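Local coordinates for sugar ABC transporter (Sugar-binding protein) (Bacillus halodurans, PDB 4YO7) that binds myo-inositol in the crystal and is probably the solute-binding protein of an ABC transporter for sugars or related polyols, at residues S51-N54 / F58-Y61; I130-T135 / A289-V294; S81-D86 / N108-T113; A259-T264 / I309-V314. All blocks are in the same frame, centred on the assembly; numbering follows the deposited sequence.

In the fold
Contacts 1, 2 and 3 all reach the six-stranded parallel sheet of one lobe; contact 4 lies on the side of the other lobe, its centre about 23 Å from that of contact 3. Contacts 1, 2 and 4 are buried and each touches the bound myo-inositol. Contact 3 is partly buried and does not touch it. Contacts 1 and 3 lie on neighbouring strands, 46-52 and 76-82, and Ser-53 is hydrogen-bonded to Asn-108 between them. No hydrogen bond joins the paired segments; methyl groups meet other carbons or oxygens, and contact 4 is purely apolar across its segments. The polar chemistry is turned elsewhere: to the ligand in contacts 2 and 4, and to turns and helix starts in contact 3.

Contact 1 of 4, residues S51-N54 / F58-Y61; sequences SISN and FLTY. With INS (1,2,3,4,5,6-hexahydroxy-cyclohexane), chain F.
Leu-59 packs against Ile-52, Ser-53 and Asn-54, and no hydrogen bond joins the two segments. The close part lies at the end of the leucine. Its CD1 sits 3.4 Å from Ser-53 OG and 3.5 Å from the backbone O of Asn-54. The same methyl comes 3.3 Å from O1 of the myo-inositol, so one branch meets both the loop and the ligand. Leu-59 CG is anti to its carbonyl carbon (chi1 -76°), which carries the branch toward the pocket. The hydroxyl of Ser-53 is held by Asn-108 and meets the methyl only by packing. The Ile-52 side is looser. Here Ile-52 CD1 lies 4.1 Å from Leu-59 CB, and the two side chains run past each other in opposite directions. Asn-54 crosses Leu-59 at about a right angle on the partly exposed side. One residue earlier in the helix, Phe-58 brings its CB 3.3 Å from ligand O2, with the ring oblique to that oxygen. The contact joins the end of strand 46-52 to the first turns of helix 57-70, within the beta-alpha-beta unit completed by strand 76-82. Ile-52 also packs on Met-62, Gln-63 and Met-66 of that helix.

Contact 2 of 4, residues I130-T135 / A289-V294; sequences IIANRT and ATSVKV. With INS (1,2,3,4,5,6-hexahydroxy-cyclohexane), chain F.
A strand of the parallel sheet and a helix that packs over it make this contact, and the strand leads straight into the ligand pocket. Strand 130-132 and helix 289-294 run antiparallel, at 178°, with axes 9.1 Å apart. Ile-130 CD1 meets Val-294 CG1 at 3.8 Å as the two side chains cross obliquely. Nearer the pocket, Ala-132 CB lies 3.3 Å from Ser-291 OG, a packing contact; that hydroxyl is hydrogen-bonded to Gln-287. Beyond the strand, Asn-133 and Arg-134 turn to the myo-inositol. O6 of the ligand donates to Asn-133 OD1 at 2.7 Å, while Asn-133 ND2 donates to O5 at 3.1 Å. The extended Arg-134 chain brings its guanidinium edge to the ring hydroxyls. Its NE reaches O6 at 3.0 Å. Its NH2 reaches O1 at 2.7 Å in a nearly straight bond (171°), with O1 in the guanidinium plane. Thus O6 is gripped by two side chains. Second-shell bonds probably position the pair: Arg-134 NH1 bonds to the Pro-109 carbonyl, and Asn-133 ND2 to Gln-287 OE1. Polar residues just after a strand's C-terminal end, set toward the ligand, are characteristic of periplasmic binding protein folds.

Contact 3 of 4, residues S81-D86 / N108-T113; sequences SDAQND and NPVDTT
The chain at 81-86 leaves its strand at Asp-82 and reverses through a type I' turn from Ala-83 to Asp-86, where Asp-86 N bonds to Ala-83 O at 3.0 Å. The 108-113 segment is a loop leading to a helix start, and its nearest approach is Val-110 to Asn-85, with CA atoms 5.7 Å apart. Val-110 alone carries the second segment's side of the contact. Its CG2 meets Ala-83 CB at 3.8 Å. Its CG1, anti to the backbone N (chi1 169°), lies 3.6 Å from the Asn-85 carbonyl O. One methyl thus meets an apolar group and the other the turn backbone. Around this packing, carboxylates bond to backbone N-H groups. Asp-82 OD1 accepts from Gln-84 N at 2.9 Å in an Asx turn, with the donor 50° above the carboxylate plane. Asp-86 is the N-cap of the following helix, its OD1 accepting from Gln-89 N. Asp-111 likewise stands at an N-cap, accepting a weak bond from Thr-113 N and a further one from Ser-114 N. The chemistry implies that the segments meet by plain van der Waals packing, while local polar bonds within each side shape the turn and the helix starts.

Contact 4 of 4, residues A259-T264 / I309-V314; sequences AGIDAT and IPYELV. With INS (1,2,3,4,5,6-hexahydroxy-cyclohexane), chain F.
Tyr-311 and Val-314 on the second segment meet Ile-261 and Ala-263 on the loop 259-264, in two small apolar touches. At Tyr-311 the ring comes to the loop: CE1 lies 4.0 Å from Ile-261 CG2, the two side chains crossing at about a right angle with the methyl oblique to the ring. Ile-261 CG2 is anti to the backbone N, which carries this branch toward the ring. The hydroxyl of Tyr-311 goes on to Arg-186, a residue of the ligand pocket, so this tyrosine probably helps position a first-shell arginine. Glu-312 OE1 and Leu-313 O bond outward, to Tyr-322 OH and Asn-318 ND2. Val-314 closes the run with CG2 4.1 Å from Ala-263 CB. Between the two touched loop residues, Asp-262 faces the myo-inositol. Its OD1 accepts from O3 and its OD2 from O4, both at 2.6 Å, so the carboxylate takes two neighbouring hydroxyls of the ligand ring. The loop follows strand 257-259 and precedes helix 265-272, for which Thr-264 is the N-cap. Strand 312-314 pairs antiparallel with 279-281, while Val-314 also packs on Leu-268 and Met-271 of helix 265-272, and Ile-261 on helix 150-164.

Contact 1 of 4, residues S51-N54 / F58-Y61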
loop_
_atom_site.group_PDB
_atom_site.type_symbol
_atom_site.label_atom_id
_atom_site.label_comp_id
_atom_site.label_asym_id
_atom_site.label_seq_id
_atom_site.Cartn_x
_atom_site.Cartn_y
_atom_site.Cartn_z
ATOM N N SER A 51 -5.836 -13.826 4.888
ATOM C CA SER A 51 -5.365 -13.981 3.512
ATOM C C SER A 51 -4.770 -12.673 3.038
ATOM O O SER A 51 -5.500 -11.723 2.777
ATOM C CB SER A 51 -6.492 -14.419 2.580
ATOM O OG SER A 51 -6.044 -14.482 1.218
ATOM N N ILE A 52 -3.438 -12.649 2.927
ATOM C CA ILE A 52 -2.748 -11.467 2.439
ATOM C C ILE A 52 -2.600 -11.616 0.923
ATOM O O ILE A 52 -2.462 -12.722 0.436
ATOM C CB ILE A 52 -1.388 -11.275 3.146
ATOM C CG1 ILE A 52 -0.854 -9.857 2.933
ATOM C CG2 ILE A 52 -0.367 -12.335 2.728
ATOM C CD1 ILE A 52 0.220 -9.469 3.926
ATOM N N SER A 53 -2.682 -10.523 0.173
ATOM C CA SER A 53 -2.615 -10.628 -1.292
ATOM C C SER A 53 -1.323 -11.267 -1.787
ATOM O O SER A 53 -1.362 -12.080 -2.701
ATOM C CB SER A 53 -2.789 -9.250 -1.962
ATOM O OG SER A 53 -1.741 -8.376 -1.617
ATOM N N ASN A 54 -0.203 -10.877 -1.192
ATOM C CA ASN A 54 1.114 -11.382 -1.548
ATOM C C ASN A 54 2.109 -10.767 -0.591
ATOM O O ASN A 54 1.749 -9.869 0.171
ATOM C CB ASN A 54 1.463 -11.095 -3.028
ATOM C CG ASN A 54 1.888 -9.657 -3.297
ATOM O OD1 ASN A 54 1.259 -8.677 -2.862
ATOM N ND2 ASN A 54 2.947 -9.529 -4.061
ATOM N N PHE A 58 6.512 -3.926 0.855
ATOM C CA PHE A 58 5.793 -3.294 1.950
ATOM C C PHE A 58 4.952 -4.294 2.742
ATOM O O PHE A 58 4.959 -4.287 3.990
ATOM C CB PHE A 58 4.924 -2.156 1.417
ATOM C CG PHE A 58 4.037 -1.536 2.458
ATOM C CD1 PHE A 58 4.516 -0.513 3.269
ATOM C CD2 PHE A 58 2.750 -1.988 2.658
ATOM C CE1 PHE A 58 3.708 0.062 4.239
ATOM C CE2 PHE A 58 1.939 -1.408 3.646
ATOM C CZ PHE A 58 2.434 -0.386 4.421
ATOM N N LEU A 59 4.241 -5.185 2.049
ATOM C CA LEU A 59 3.298 -6.050 2.737
ATOM C C LEU A 59 4.014 -7.079 3.607
ATOM O O LEU A 59 3.445 -7.592 4.568
ATOM C CB LEU A 59 2.353 -6.723 1.747
ATOM C CG LEU A 59 1.258 -5.812 1.197
ATOM C CD1 LEU A 59 0.487 -6.564 0.143
ATOM C CD2 LEU A 59 0.299 -5.247 2.293
ATOM N N THR A 60 5.275 -7.354 3.305
ATOM C CA THR A 60 6.029 -8.265 4.153
ATOM C C THR A 60 6.171 -7.685 5.552
ATOM O O THR A 60 6.052 -8.405 6.545
ATOM C CB THR A 60 7.409 -8.588 3.555
ATOM O OG1 THR A 60 7.211 -9.309 2.339
ATOM C CG2 THR A 60 8.243 -9.459 4.510
ATOM N N TYR A 61 6.399 -6.378 5.643
ATOM C CA TYR A 61 6.483 -5.737 6.951
ATOM C C TYR A 61 5.130 -5.815 7.662
ATOM O O TYR A 61 5.063 -6.009 8.877
ATOM C CB TYR A 61 6.928 -4.287 6.824
ATOM C CG TYR A 61 8.344 -4.126 6.327
ATOM C CD1 TYR A 61 9.424 -4.300 7.178
ATOM C CD2 TYR A 61 8.601 -3.812 5.005
ATOM C CE1 TYR A 61 10.720 -4.166 6.719
ATOM C CE2 TYR A 61 9.889 -3.673 4.540
ATOM C CZ TYR A 61 10.946 -3.849 5.404
ATOM O OH TYR A 61 12.248 -3.712 4.953
HETATM C C1 INS F . 0.808 -2.812 -2.208
HETATM C C2 INS F . 2.298 -2.497 -2.152
HETATM C C3 INS F . 2.481 -0.979 -2.166
HETATM C C4 INS F . 1.772 -0.321 -0.977
HETATM C C5 INS F . 0.274 -0.687 -1.016
HETATM C C6 INS F . 0.104 -2.199 -1.010
HETATM O O1 INS F . 0.589 -4.250 -2.173
HETATM O O2 INS F . 2.811 -3.031 -0.933
HETATM O O3 INS F . 3.918 -0.734 -2.117
HETATM O O4 INS F . 1.871 1.107 -1.083
HETATM O O5 INS F . -0.348 -0.160 0.169
HETATM O O6 INS F . -1.344 -2.492 -1.122
#

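Contact 2 of 4, residues I130-T135 / A289-V294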
loop_
_atom_site.group_PDB
_atom_site.type_symbol
_atom_site.label_atom_id
_atom_site.label_comp_id
_atom_site.label_asym_id
_atom_site.label_seq_id
_atom_site.Cartn_x
_atom_site.Cartn_y
_atom_site.Cartn_z
ATOM N N ILE A 130 -12.485 -8.303 8.408
ATOM C CA ILE A 130 -11.679 -7.109 8.550
ATOM C C ILE A 130 -10.903 -6.960 7.251
ATOM O O ILE A 130 -10.222 -7.891 6.838
ATOM C CB ILE A 130 -10.677 -7.218 9.734
ATOM C CG1 ILE A 130 -11.366 -7.527 11.090
ATOM C CG2 ILE A 130 -9.786 -5.964 9.824
ATOM C CD1 ILE A 130 -12.751 -7.002 11.322
ATOM N N ILE A 131 -10.991 -5.799 6.615
ATOM C CA ILE A 131 -10.216 -5.515 5.394
ATOM C C ILE A 131 -8.973 -4.708 5.781
ATOM O O ILE A 131 -9.054 -3.693 6.462
ATOM C CB ILE A 131 -11.057 -4.755 4.359
ATOM C CG1 ILE A 131 -12.298 -5.574 3.962
ATOM C CG2 ILE A 131 -10.206 -4.344 3.131
ATOM C CD1 ILE A 131 -12.028 -6.862 3.259
ATOM N N ALA A 132 -7.808 -5.208 5.375
ATOM C CA ALA A 132 -6.561 -4.550 5.690
ATOM C C ALA A 132 -5.867 -4.007 4.443
ATOM O O ALA A 132 -5.725 -4.723 3.447
ATOM C CB ALA A 132 -5.631 -5.506 6.416
ATOM N N ASN A 133 -5.465 -2.731 4.552
ATOM C CA ASN A 133 -4.547 -2.025 3.671
ATOM C C ASN A 133 -5.030 -1.691 2.257
ATOM O O ASN A 133 -4.719 -0.622 1.766
ATOM C CB ASN A 133 -3.233 -2.807 3.607
ATOM C CG ASN A 133 -2.316 -2.328 2.506
ATOM O OD1 ASN A 133 -2.340 -2.873 1.408
ATOM N ND2 ASN A 133 -1.487 -1.335 2.795
ATOM N N ARG A 134 -5.774 -2.579 1.607
ATOM C CA ARG A 134 -6.368 -2.276 0.299
ATOM C C ARG A 134 -7.880 -2.163 0.401
ATOM O O ARG A 134 -8.555 -3.103 0.795
ATOM C CB ARG A 134 -6.002 -3.340 -0.727
ATOM C CG ARG A 134 -4.541 -3.485 -0.971
ATOM C CD ARG A 134 -4.300 -4.643 -1.889
ATOM N NE ARG A 134 -2.907 -4.814 -2.280
ATOM C CZ ARG A 134 -2.502 -5.719 -3.172
ATOM N NH1 ARG A 134 -3.378 -6.549 -3.746
ATOM N NH2 ARG A 134 -1.229 -5.788 -3.503
ATOM N N THR A 135 -8.406 -1.027 -0.021
ATOM C CA THR A 135 -9.834 -0.798 -0.014
ATOM C C THR A 135 -10.389 -1.022 -1.426
ATOM O O THR A 135 -9.661 -1.337 -2.372
ATOM C CB THR A 135 -10.162 0.625 0.525
ATOM O OG1 THR A 135 -11.563 0.718 0.813
ATOM C CG2 THR A 135 -9.752 1.750 -0.433
ATOM N N ALA A 289 -0.610 -4.760 13.101
ATOM C CA ALA A 289 -0.972 -4.977 14.507
ATOM C C ALA A 289 -2.416 -4.618 14.753
ATOM O O ALA A 289 -3.139 -5.352 15.428
ATOM C CB ALA A 289 -0.083 -4.172 15.430
ATOM N N THR A 290 -2.859 -3.508 14.177
ATOM C CA THR A 290 -4.230 -3.072 14.410
ATOM C C THR A 290 -5.244 -4.014 13.768
ATOM O O THR A 290 -6.307 -4.286 14.359
ATOM C CB THR A 290 -4.451 -1.624 13.915
ATOM O OG1 THR A 290 -3.531 -0.747 14.581
ATOM C CG2 THR A 290 -5.847 -1.153 14.242
ATOM N N SER A 291 -4.933 -4.545 12.586
ATOM C CA SER A 291 -5.843 -5.499 11.942
ATOM C C SER A 291 -6.062 -6.720 12.838
ATOM O O SER A 291 -7.177 -7.196 13.001
ATOM C CB SER A 291 -5.291 -5.950 10.583
ATOM O OG SER A 291 -5.296 -4.885 9.664
ATOM N N VAL A 292 -4.975 -7.221 13.410
ATOM C CA VAL A 292 -5.076 -8.344 14.331
ATOM C C VAL A 292 -5.890 -7.992 15.586
ATOM O O VAL A 292 -6.746 -8.777 16.016
ATOM C CB VAL A 292 -3.682 -8.865 14.729
ATOM C CG1 VAL A 292 -3.777 -9.889 15.846
ATOM C CG2 VAL A 292 -3.053 -9.505 13.523
ATOM N N LYS A 293 -5.642 -6.823 16.162
ATOM C CA LYS A 293 -6.364 -6.414 17.353
ATOM C C LYS A 293 -7.867 -6.306 17.096
ATOM O O LYS A 293 -8.687 -6.723 17.921
ATOM C CB LYS A 293 -5.816 -5.077 17.882
ATOM C CG LYS A 293 -4.428 -5.160 18.440
ATOM C CD LYS A 293 -3.941 -3.755 18.831
ATOM C CE LYS A 293 -2.465 -3.694 19.145
ATOM N NZ LYS A 293 -2.163 -4.183 20.512
ATOM N N VAL A 294 -8.219 -5.738 15.948
ATOM C CA VAL A 294 -9.607 -5.554 15.591
ATOM C C VAL A 294 -10.280 -6.910 15.347
ATOM O O VAL A 294 -11.414 -7.140 15.760
ATOM C CB VAL A 294 -9.715 -4.635 14.370
ATOM C CG1 VAL A 294 -11.127 -4.581 13.822
ATOM C CG2 VAL A 294 -9.263 -3.228 14.780
HETATM C C1 INS F . 0.808 -2.812 -2.208
HETATM C C2 INS F . 2.298 -2.497 -2.152
HETATM C C3 INS F . 2.481 -0.979 -2.166
HETATM C C4 INS F . 1.772 -0.321 -0.977
HETATM C C5 INS F . 0.274 -0.687 -1.016
HETATM C C6 INS F . 0.104 -2.199 -1.010
HETATM O O1 INS F . 0.589 -4.250 -2.173
HETATM O O2 INS F . 2.811 -3.031 -0.933
HETATM O O3 INS F . 3.918 -0.734 -2.117
HETATM O O4 INS F . 1.871 1.107 -1.083
HETATM O O5 INS F . -0.348 -0.160 0.169
HETATM O O6 INS F . -1.344 -2.492 -1.122
#

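Contact 3 of 4, residues S81-D86 / N108-T113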
loop_
_atom_site.group_PDB
_atom_site.type_symbol
_atom_site.label_atom_id
_atom_site.label_comp_id
_atom_site.label_asym_id
_atom_site.label_seq_id
_atom_site.Cartn_x
_atom_site.Cartn_y
_atom_site.Cartn_z
ATOM N N SER A 81 -2.346 -17.089 5.466
ATOM C CA SER A 81 -2.316 -17.557 4.088
ATOM C C SER A 81 -1.924 -16.435 3.133
ATOM O O SER A 81 -2.121 -15.260 3.424
ATOM C CB SER A 81 -3.692 -18.103 3.671
ATOM O OG SER A 81 -4.055 -19.201 4.504
ATOM N N ASP A 82 -1.368 -16.833 1.999
ATOM C CA ASP A 82 -0.823 -15.933 0.984
ATOM C C ASP A 82 -1.506 -16.265 -0.344
ATOM O O ASP A 82 -1.407 -17.389 -0.826
ATOM C CB ASP A 82 0.702 -16.129 0.897
ATOM C CG ASP A 82 1.368 -15.326 -0.201
ATOM O OD1 ASP A 82 0.727 -14.531 -0.917
ATOM O OD2 ASP A 82 2.604 -15.489 -0.320
ATOM N N ALA A 83 -2.209 -15.296 -0.916
ATOM C CA ALA A 83 -2.955 -15.519 -2.154
ATOM C C ALA A 83 -2.073 -15.507 -3.395
ATOM O O ALA A 83 -2.540 -15.876 -4.463
ATOM C CB ALA A 83 -4.046 -14.486 -2.306
ATOM N N GLN A 84 -0.820 -15.071 -3.251
ATOM C CA GLN A 84 0.143 -15.023 -4.369
ATOM C C GLN A 84 -0.413 -14.279 -5.587
ATOM O O GLN A 84 -0.288 -14.731 -6.737
ATOM C CB GLN A 84 0.571 -16.446 -4.749
ATOM C CG GLN A 84 1.244 -17.154 -3.598
ATOM C CD GLN A 84 1.598 -18.615 -3.908
ATOM O OE1 GLN A 84 0.724 -19.452 -4.111
ATOM N NE2 GLN A 84 2.873 -18.909 -3.950
ATOM N N ASN A 85 -1.064 -13.157 -5.308
ATOM C CA ASN A 85 -1.682 -12.295 -6.321
ATOM C C ASN A 85 -2.725 -12.958 -7.199
ATOM O O ASN A 85 -3.009 -12.483 -8.294
ATOM C CB ASN A 85 -0.591 -11.702 -7.221
ATOM C CG ASN A 85 0.380 -10.850 -6.453
ATOM O OD1 ASN A 85 -0.022 -9.901 -5.778
ATOM N ND2 ASN A 85 1.674 -11.189 -6.524
ATOM N N ASP A 86 -3.314 -14.037 -6.702
ATOM C CA ASP A 86 -4.279 -14.838 -7.445
ATOM C C ASP A 86 -5.655 -14.768 -6.762
ATOM O O ASP A 86 -5.824 -15.252 -5.646
ATOM C CB ASP A 86 -3.766 -16.277 -7.524
ATOM C CG ASP A 86 -4.643 -17.190 -8.369
ATOM O OD1 ASP A 86 -5.872 -17.028 -8.388
ATOM O OD2 ASP A 86 -4.089 -18.116 -8.993
ATOM N N ASN A 108 -6.621 -8.926 2.820
ATOM C CA ASN A 108 -5.971 -7.881 2.022
ATOM C C ASN A 108 -6.263 -8.185 0.509
ATOM O O ASN A 108 -5.658 -9.089 -0.045
ATOM C CB ASN A 108 -4.481 -7.920 2.391
ATOM C CG ASN A 108 -3.616 -7.092 1.506
ATOM O OD1 ASN A 108 -2.793 -7.624 0.782
ATOM N ND2 ASN A 108 -3.734 -5.762 1.608
ATOM N N PRO A 109 -7.256 -7.507 -0.122
ATOM C CA PRO A 109 -7.798 -8.064 -1.381
ATOM C C PRO A 109 -6.872 -7.996 -2.578
ATOM O O PRO A 109 -6.280 -6.967 -2.829
ATOM C CB PRO A 109 -9.020 -7.199 -1.690
ATOM C CG PRO A 109 -9.166 -6.242 -0.572
ATOM C CD PRO A 109 -8.114 -6.439 0.442
ATOM N N VAL A 110 -6.820 -9.086 -3.324
ATOM C CA VAL A 110 -6.068 -9.143 -4.558
ATOM C C VAL A 110 -6.588 -8.144 -5.578
ATOM O O VAL A 110 -5.801 -7.489 -6.250
ATOM C CB VAL A 110 -6.089 -10.581 -5.110
ATOM C CG1 VAL A 110 -5.540 -10.654 -6.547
ATOM C CG2 VAL A 110 -5.296 -11.472 -4.157
ATOM N N ASP A 111 -7.900 -7.992 -5.690
ATOM C CA ASP A 111 -8.447 -7.015 -6.631
ATOM C C ASP A 111 -9.822 -6.535 -6.187
ATOM O O ASP A 111 -10.454 -7.138 -5.336
ATOM C CB ASP A 111 -8.502 -7.592 -8.050
ATOM C CG ASP A 111 -9.596 -8.637 -8.232
ATOM O OD1 ASP A 111 -9.257 -9.827 -8.284
ATOM O OD2 ASP A 111 -10.790 -8.281 -8.334
ATOM N N THR A 112 -10.252 -5.410 -6.738
ATOM C CA THR A 112 -11.413 -4.725 -6.187
ATOM C C THR A 112 -12.725 -5.373 -6.609
ATOM O O THR A 112 -13.736 -5.121 -6.003
ATOM C CB THR A 112 -11.439 -3.271 -6.617
ATOM O OG1 THR A 112 -11.355 -3.230 -8.044
ATOM C CG2 THR A 112 -10.272 -2.524 -5.992
ATOM N N THR A 113 -12.683 -6.217 -7.631
ATOM C CA THR A 113 -13.883 -6.896 -8.090
ATOM C C THR A 113 -14.176 -8.114 -7.227
ATOM O O THR A 113 -15.274 -8.248 -6.676
ATOM C CB THR A 113 -13.738 -7.303 -9.574
ATOM O OG1 THR A 113 -13.621 -6.119 -10.365
ATOM C CG2 THR A 113 -14.944 -8.086 -10.054
#

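Contact 4 of 4, residues A259-T264 / I309-V314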
loop_
_atom_site.group_PDB
_atom_site.type_symbol
_atom_site.label_atom_id
_atom_site.label_comp_id
_atom_site.label_asym_id
_atom_site.label_seq_id
_atom_site.Cartn_x
_atom_site.Cartn_y
_atom_site.Cartn_z
ATOM N N ALA A 259 10.164 10.667 -6.616
ATOM C CA ALA A 259 9.257 10.520 -5.480
ATOM C C ALA A 259 8.614 9.139 -5.452
ATOM O O ALA A 259 8.237 8.589 -6.494
ATOM C CB ALA A 259 8.198 11.608 -5.530
ATOM N N GLY A 260 8.451 8.611 -4.230
ATOM C CA GLY A 260 7.735 7.365 -3.989
ATOM C C GLY A 260 6.733 7.497 -2.855
ATOM O O GLY A 260 6.512 8.601 -2.340
ATOM N N ILE A 261 6.119 6.369 -2.495
ATOM C CA ILE A 261 5.202 6.257 -1.355
ATOM C C ILE A 261 5.474 4.928 -0.681
ATOM O O ILE A 261 5.658 3.934 -1.375
ATOM C CB ILE A 261 3.692 6.351 -1.794
ATOM C CG1 ILE A 261 3.390 7.783 -2.282
ATOM C CG2 ILE A 261 2.730 5.947 -0.659
ATOM C CD1 ILE A 261 2.071 7.954 -3.002
ATOM N N ASP A 262 5.522 4.987 0.655
ATOM C CA ASP A 262 5.557 3.876 1.625
ATOM C C ASP A 262 6.560 4.190 2.742
ATOM O O ASP A 262 6.327 3.858 3.890
ATOM C CB ASP A 262 5.941 2.523 1.015
ATOM C CG ASP A 262 4.794 1.832 0.262
ATOM O OD1 ASP A 262 5.118 0.956 -0.563
ATOM O OD2 ASP A 262 3.597 2.157 0.477
ATOM N N ALA A 263 7.690 4.796 2.376
ATOM C CA ALA A 263 8.824 5.017 3.282
ATOM C C ALA A 263 9.326 3.689 3.848
ATOM O O ALA A 263 9.553 3.546 5.059
ATOM C CB ALA A 263 8.460 5.976 4.412
ATOM N N THR A 264 9.513 2.721 2.962
ATOM C CA THR A 264 10.145 1.467 3.358
ATOM C C THR A 264 11.599 1.714 3.758
ATOM O O THR A 264 12.189 2.742 3.424
ATOM C CB THR A 264 10.156 0.430 2.234
ATOM O OG1 THR A 264 10.867 0.971 1.117
ATOM C CG2 THR A 264 8.747 0.037 1.823
ATOM N N ILE A 309 -5.156 5.100 9.571
ATOM C CA ILE A 309 -3.875 5.554 10.061
ATOM C C ILE A 309 -3.313 6.578 9.076
ATOM O O ILE A 309 -3.314 6.332 7.869
ATOM C CB ILE A 309 -2.911 4.367 10.230
ATOM C CG1 ILE A 309 -3.576 3.301 11.118
ATOM C CG2 ILE A 309 -1.582 4.854 10.802
ATOM C CD1 ILE A 309 -2.819 1.983 11.224
ATOM N N PRO A 310 -2.840 7.735 9.579
ATOM C CA PRO A 310 -2.402 8.768 8.639
ATOM C C PRO A 310 -1.153 8.400 7.864
ATOM O O PRO A 310 -0.278 7.714 8.369
ATOM C CB PRO A 310 -2.103 9.976 9.535
ATOM C CG PRO A 310 -2.766 9.703 10.813
ATOM C CD PRO A 310 -2.827 8.215 10.975
ATOM N N TYR A 311 -1.110 8.849 6.621
ATOM C CA TYR A 311 0.122 8.953 5.871
ATOM C C TYR A 311 0.932 10.166 6.374
ATOM O O TYR A 311 0.335 11.154 6.815
ATOM C CB TYR A 311 -0.172 9.135 4.390
ATOM C CG TYR A 311 -0.524 7.907 3.588
ATOM C CD1 TYR A 311 0.459 7.008 3.204
ATOM C CD2 TYR A 311 -1.811 7.696 3.142
ATOM C CE1 TYR A 311 0.166 5.920 2.409
ATOM C CE2 TYR A 311 -2.124 6.598 2.351
ATOM C CZ TYR A 311 -1.114 5.722 1.985
ATOM O OH TYR A 311 -1.390 4.650 1.183
ATOM N N GLU A 312 2.264 10.106 6.297
ATOM C CA GLU A 312 3.124 11.225 6.728
ATOM C C GLU A 312 4.213 11.519 5.705
ATOM O O GLU A 312 4.954 10.626 5.299
ATOM C CB GLU A 312 3.767 10.918 8.089
ATOM C CG GLU A 312 2.763 10.519 9.175
ATOM C CD GLU A 312 3.413 10.164 10.504
ATOM O OE1 GLU A 312 4.539 10.624 10.780
ATOM O OE2 GLU A 312 2.781 9.424 11.288
ATOM N N LEU A 313 4.338 12.783 5.316
ATOM C CA LEU A 313 5.361 13.183 4.358
ATOM C C LEU A 313 6.750 12.958 4.929
ATOM O O LEU A 313 7.023 13.330 6.071
ATOM C CB LEU A 313 5.202 14.655 3.977
ATOM C CG LEU A 313 6.227 15.207 2.987
ATOM C CD1 LEU A 313 6.081 14.557 1.605
ATOM C CD2 LEU A 313 6.100 16.719 2.891
ATOM N N VAL A 314 7.632 12.361 4.130
ATOM C CA VAL A 314 9.024 12.178 4.527
ATOM C C VAL A 314 9.962 12.871 3.539
ATOM O O VAL A 314 9.872 12.659 2.316
ATOM C CB VAL A 314 9.407 10.688 4.609
ATOM C CG1 VAL A 314 10.828 10.540 5.182
ATOM C CG2 VAL A 314 8.393 9.907 5.444
HETATM C C1 INS F . 0.808 -2.812 -2.208
HETATM C C2 INS F . 2.298 -2.497 -2.152
HETATM C C3 INS F . 2.481 -0.979 -2.166
HETATM C C4 INS F . 1.772 -0.321 -0.977
HETATM C C5 INS F . 0.274 -0.687 -1.016
HETATM C C6 INS F . 0.104 -2.199 -1.010
HETATM O O1 INS F . 0.589 -4.250 -2.173
HETATM O O2 INS F . 2.811 -3.031 -0.933
HETATM O O3 INS F . 3.918 -0.734 -2.117
HETATM O O4 INS F . 1.871 1.107 -1.083
HETATM O O5 INS F . -0.348 -0.160 0.169
HETATM O O6 INS F . -1.344 -2.492 -1.122
#